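Local coordinates for protein nourseothricin acetyltransferase (Streptomyces noursei, PDB 5C82) that probably transfers an acetyl group from acetyl-coenzyme A to the streptothricin antibiotic nourseothricin, thereby giving resistance to it, at residues L47-V52 / A153-R158; E145-N150 / A170-T175. The protein carries 1 engineered substitution. All coordinates share one frame; numbering follows the deposited sequence.

Overall arrangement
Contacts 1 and 2 are interleaved along the chain: 47-52, 145-150, 153-158 and 170-175 follow one another in that order, and their centres lie about 14 Å apart. They meet where strand 141-147 passes into helix 151-158. Here I154 CD1 packs 3.5 Å from T147 O, and Y157 CE2 lies 3.9 Å from V146 CB. Contact 1 ties this helix, through H155, to strand 44-58 of the small antiparallel sheet, while contact 2 ties the strand end to the loop before strand 182-188. In GNAT enzymes acetyl-coenzyme A usually lies where the two parallel central strands part, here 105-113 and 141-147; contact 2 starts on the second of these and contact 1 on the helix that follows it.

Contact 1. Residues L47-V52 / A153-R158; sequences LREVPV and AIHAYR
H155 and E49 reach toward each other from opposite directions and join strand 44-58 to helix 151-158 by one polar bridge. The hydrogen bond runs from H155 NE2 to E49 OE1 at 2.8 Å, with an N-H...O angle of 157°. The acceptor lies close to the imidazole plane, at the ring edge, and is approached on its syn side but 31° out of the carboxylate plane. E49 OE2 is hydrogen-bonded to T34 OG1, so each carboxylate oxygen has a bond, which should restrict rotation of the group. The other ring nitrogen, ND1, is hydrogen-bonded close to its own helical segment, so the imidazole is held through both nitrogens.

Reach explains the choice of residues. E49 CA and H155 CA are 10.5 Å apart, a gap two long side chains can cross. E49 spans its share by an extended chain, with CG anti to the backbone N (chi1 -164°), and histidine adds a flat ring carrying a donor at its far edge.

Nonpolar packing is indirect: E49 and I154 both touch F36 of strand 34-40, while L47 and I154 both touch L183 of strand 182-188. A hydrophobic layer thus accompanies a bridge whose two residues remain partly exposed. The arrangement is a histidine-carboxylate hydrogen bond, placed here between a small antiparallel sheet and the helix that follows strand 141-147 in the GNAT fold.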
# COMPACT_ATOMS: atom_id res chain seq x y z
N LEU A 47 11.92 -5.45 -12.47
CA LEU A 47 10.88 -6.34 -12.97
C LEU A 47 11.29 -6.78 -14.35
O LEU A 47 11.69 -5.96 -15.16
CB LEU A 47 9.51 -5.63 -13.08
CG LEU A 47 8.63 -5.59 -11.84
CD1 LEU A 47 9.21 -4.66 -10.74
CD2 LEU A 47 7.26 -5.09 -12.21
N ARG A 48 11.18 -8.07 -14.62
CA ARG A 48 11.49 -8.63 -15.92
C ARG A 48 10.48 -9.70 -16.22
O ARG A 48 10.31 -10.61 -15.41
CB ARG A 48 12.91 -9.22 -15.93
CG ARG A 48 13.42 -9.61 -17.32
CD ARG A 48 14.91 -9.96 -17.33
NE ARG A 48 15.24 -11.02 -16.38
CZ ARG A 48 15.54 -12.28 -16.72
NH1 ARG A 48 15.55 -12.65 -17.99
NH2 ARG A 48 15.83 -13.17 -15.78
N GLU A 49 9.82 -9.60 -17.37
CA GLU A 49 8.88 -10.62 -17.84
C GLU A 49 9.68 -11.84 -18.32
O GLU A 49 10.58 -11.72 -19.15
CB GLU A 49 8.00 -10.08 -18.96
CG GLU A 49 6.79 -10.97 -19.20
CD GLU A 49 5.81 -10.43 -20.22
OE1 GLU A 49 6.08 -9.35 -20.79
OE2 GLU A 49 4.76 -11.07 -20.43
N VAL A 50 9.41 -12.99 -17.70
CA VAL A 50 10.09 -14.24 -17.96
C VAL A 50 9.10 -15.34 -18.38
O VAL A 50 8.00 -15.40 -17.82
CB VAL A 50 10.97 -14.71 -16.76
CG1 VAL A 50 12.24 -13.85 -16.61
CG2 VAL A 50 10.18 -14.77 -15.45
N PRO A 51 9.49 -16.23 -19.32
CA PRO A 51 8.58 -17.35 -19.65
C PRO A 51 8.49 -18.35 -18.49
O PRO A 51 9.43 -18.45 -17.70
CB PRO A 51 9.24 -18.00 -20.87
CG PRO A 51 10.70 -17.65 -20.77
CD PRO A 51 10.76 -16.32 -20.07
N VAL A 52 7.35 -19.04 -18.35
CA VAL A 52 7.15 -20.08 -17.34
C VAL A 52 6.66 -21.33 -18.04
O VAL A 52 5.73 -21.26 -18.85
CB VAL A 52 6.25 -19.70 -16.12
CG1 VAL A 52 6.97 -18.77 -15.15
CG2 VAL A 52 4.89 -19.13 -16.54
N ALA A 153 -3.01 -9.31 -17.16
CA ALA A 153 -3.71 -8.15 -16.60
C ALA A 153 -2.75 -6.99 -16.60
O ALA A 153 -3.18 -5.89 -16.93
CB ALA A 153 -4.18 -8.43 -15.18
N ILE A 154 -1.46 -7.24 -16.30
CA ILE A 154 -0.41 -6.21 -16.27
C ILE A 154 -0.31 -5.55 -17.65
O ILE A 154 -0.37 -4.33 -17.74
CB ILE A 154 0.95 -6.74 -15.73
CG1 ILE A 154 0.85 -7.06 -14.22
CG2 ILE A 154 2.08 -5.72 -15.99
CD1 ILE A 154 1.87 -8.09 -13.69
N HIS A 155 -0.23 -6.36 -18.70
CA HIS A 155 -0.17 -5.86 -20.08
C HIS A 155 -1.48 -5.16 -20.44
O HIS A 155 -1.41 -4.08 -21.04
CB HIS A 155 0.14 -7.00 -21.06
CG HIS A 155 1.61 -7.30 -21.17
ND1 HIS A 155 2.48 -6.41 -21.77
CD2 HIS A 155 2.29 -8.41 -20.82
CE1 HIS A 155 3.66 -6.99 -21.74
NE2 HIS A 155 3.60 -8.20 -21.19
N ALA A 156 -2.65 -5.71 -20.00
CA ALA A 156 -3.96 -5.08 -20.27
C ALA A 156 -4.09 -3.68 -19.61
O ALA A 156 -4.62 -2.75 -20.22
CB ALA A 156 -5.10 -5.99 -19.83
N TYR A 157 -3.55 -3.53 -18.36
CA TYR A 157 -3.56 -2.27 -17.60
C TYR A 157 -2.69 -1.25 -18.26
O TYR A 157 -3.05 -0.08 -18.30
CB TYR A 157 -3.08 -2.49 -16.15
CG TYR A 157 -4.03 -3.32 -15.33
CD1 TYR A 157 -5.42 -3.25 -15.54
CD2 TYR A 157 -3.57 -4.20 -14.36
CE1 TYR A 157 -6.30 -4.06 -14.83
CE2 TYR A 157 -4.44 -5.03 -13.65
CZ TYR A 157 -5.80 -4.94 -13.88
OH TYR A 157 -6.65 -5.70 -13.13
N ARG A 158 -1.52 -1.70 -18.77
CA ARG A 158 -0.56 -0.85 -19.47
C ARG A 158 -1.19 -0.26 -20.72
O ARG A 158 -0.89 0.86 -21.12
CB ARG A 158 0.75 -1.64 -19.79
CG ARG A 158 1.86 -0.80 -20.43
CD ARG A 158 2.37 0.29 -19.48
NE ARG A 158 3.67 0.81 -19.90
CZ ARG A 158 3.88 1.98 -20.50
NH1 ARG A 158 2.86 2.81 -20.74
NH2 ARG A 158 5.10 2.35 -20.84

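Contact 2. Residues E145-N150 / A170-T175; sequences EVTNVN and ALYDGT
Y172 reaches from the loop to E145 and T147 near the end of strand 141-147. Its CB leaves the backbone toward the strand, and CG stands anti to the carbonyl carbon (chi1 -59°), which sends the ring across the gap. Farther along, CE2 passes 4.2 Å from T147 CB, a loose van der Waals contact. CZ comes next, 3.9 Å from E145 OE2, and at the tip OH donates a short hydrogen bond of 2.6 Å to that same oxygen. The ring and the carboxylate are nearly perpendicular, 79° apart, and the hydroxyl meets OE2 from above the carboxylate plane, 43° out of it. Tyrosine suits this place because its rigid ring spans the gap and ends in a donor for the acidic group.

E145 bends beyond CG to present its carboxylate. Its other oxygen, OE1, is touched by L171 CD2 at 3.7 Å, so an aliphatic branch lies beside OE1, while the hydroxyl's hydrogen bond goes to OE2. T147 offers Y172 its carbon side, while its OG1 is hydrogen-bonded to E180.

The base of Y172 is fixed as well: its carbonyl oxygen accepts from T175 OG1 at 2.9 Å and from T175 N, both from the same face, in a type II turn whose positive phi falls on G174. L171 O accepts a hydrogen bond from N103 ND2 of the second subunit. The loop thus covers the end of strand 141-147 beside A182 of strand 182-188, while V146 faces helix 151-158 on the other side of the strand.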
# COMPACT_ATOMS: atom_id res chain seq x y z
N GLU A 145 -3.68 -2.58 -7.62
CA GLU A 145 -2.75 -3.59 -7.20
C GLU A 145 -2.99 -4.78 -8.11
O GLU A 145 -4.14 -5.05 -8.47
CB GLU A 145 -3.04 -3.96 -5.75
CG GLU A 145 -2.05 -4.93 -5.14
CD GLU A 145 -2.62 -6.33 -5.09
OE1 GLU A 145 -3.40 -6.63 -4.16
OE2 GLU A 145 -2.31 -7.11 -6.02
N VAL A 146 -1.90 -5.47 -8.52
CA VAL A 146 -1.95 -6.66 -9.36
C VAL A 146 -0.77 -7.59 -9.01
O VAL A 146 0.36 -7.13 -8.85
CB VAL A 146 -2.07 -6.34 -10.88
CG1 VAL A 146 -0.90 -5.49 -11.40
CG2 VAL A 146 -2.25 -7.61 -11.71
N THR A 147 -1.05 -8.90 -8.85
CA THR A 147 0.01 -9.86 -8.59
C THR A 147 0.96 -9.91 -9.79
O THR A 147 0.52 -9.83 -10.94
CB THR A 147 -0.51 -11.24 -8.18
OG1 THR A 147 0.62 -12.10 -8.06
CG2 THR A 147 -1.49 -11.86 -9.22
N ASN A 148 2.27 -10.00 -9.50
CA ASN A 148 3.34 -10.07 -10.49
C ASN A 148 3.18 -11.27 -11.47
O ASN A 148 3.69 -11.23 -12.59
CB ASN A 148 4.70 -10.13 -9.76
CG ASN A 148 4.93 -11.48 -9.12
OD1 ASN A 148 4.20 -11.88 -8.22
ND2 ASN A 148 5.82 -12.27 -9.69
N VAL A 149 2.49 -12.33 -11.02
CA VAL A 149 2.26 -13.51 -11.87
C VAL A 149 1.16 -13.26 -12.91
O VAL A 149 1.11 -13.99 -13.91
CB VAL A 149 2.04 -14.82 -11.09
CG1 VAL A 149 3.30 -15.19 -10.28
CG2 VAL A 149 0.79 -14.78 -10.22
N ASN A 150 0.32 -12.20 -12.70
CA ASN A 150 -0.73 -11.85 -13.66
C ASN A 150 -0.19 -11.01 -14.84
O ASN A 150 -0.66 -9.90 -15.06
CB ASN A 150 -1.95 -11.20 -12.97
CG ASN A 150 -3.27 -11.40 -13.71
OD1 ASN A 150 -3.31 -11.73 -14.89
ND2 ASN A 150 -4.38 -11.20 -13.04
N ALA A 170 6.15 -7.81 0.20
CA ALA A 170 5.77 -8.45 1.45
C ALA A 170 4.26 -8.62 1.63
O ALA A 170 3.86 -9.31 2.56
CB ALA A 170 6.37 -7.66 2.61
N LEU A 171 3.43 -8.00 0.74
CA LEU A 171 1.96 -8.04 0.80
C LEU A 171 1.37 -9.43 0.94
O LEU A 171 0.41 -9.59 1.69
CB LEU A 171 1.25 -7.29 -0.37
CG LEU A 171 -0.24 -6.91 -0.04
CD1 LEU A 171 -0.36 -5.84 1.11
CD2 LEU A 171 -1.04 -6.49 -1.28
N TYR A 172 1.94 -10.43 0.25
CA TYR A 172 1.43 -11.80 0.26
C TYR A 172 2.14 -12.78 1.18
O TYR A 172 1.86 -13.98 1.09
CB TYR A 172 1.40 -12.36 -1.17
CG TYR A 172 0.55 -11.55 -2.11
CD1 TYR A 172 -0.80 -11.33 -1.85
CD2 TYR A 172 1.07 -11.06 -3.31
CE1 TYR A 172 -1.60 -10.60 -2.72
CE2 TYR A 172 0.28 -10.33 -4.19
CZ TYR A 172 -1.05 -10.08 -3.88
OH TYR A 172 -1.83 -9.38 -4.76
N ASP A 173 3.05 -12.29 2.04
CA ASP A 173 3.76 -13.17 2.97
C ASP A 173 2.75 -13.79 3.97
O ASP A 173 1.92 -13.08 4.53
CB ASP A 173 4.90 -12.42 3.69
CG ASP A 173 5.66 -13.26 4.71
OD1 ASP A 173 5.22 -13.32 5.88
OD2 ASP A 173 6.69 -13.86 4.32
N GLY A 174 2.80 -15.12 4.11
CA GLY A 174 1.93 -15.87 5.00
C GLY A 174 0.56 -16.17 4.44
O GLY A 174 -0.31 -16.65 5.17
N THR A 175 0.33 -15.88 3.16
CA THR A 175 -0.95 -16.12 2.52
C THR A 175 -0.80 -17.26 1.52
O THR A 175 0.32 -17.74 1.29
CB THR A 175 -1.47 -14.84 1.79
OG1 THR A 175 -0.84 -14.71 0.53
CG2 THR A 175 -1.28 -13.58 2.58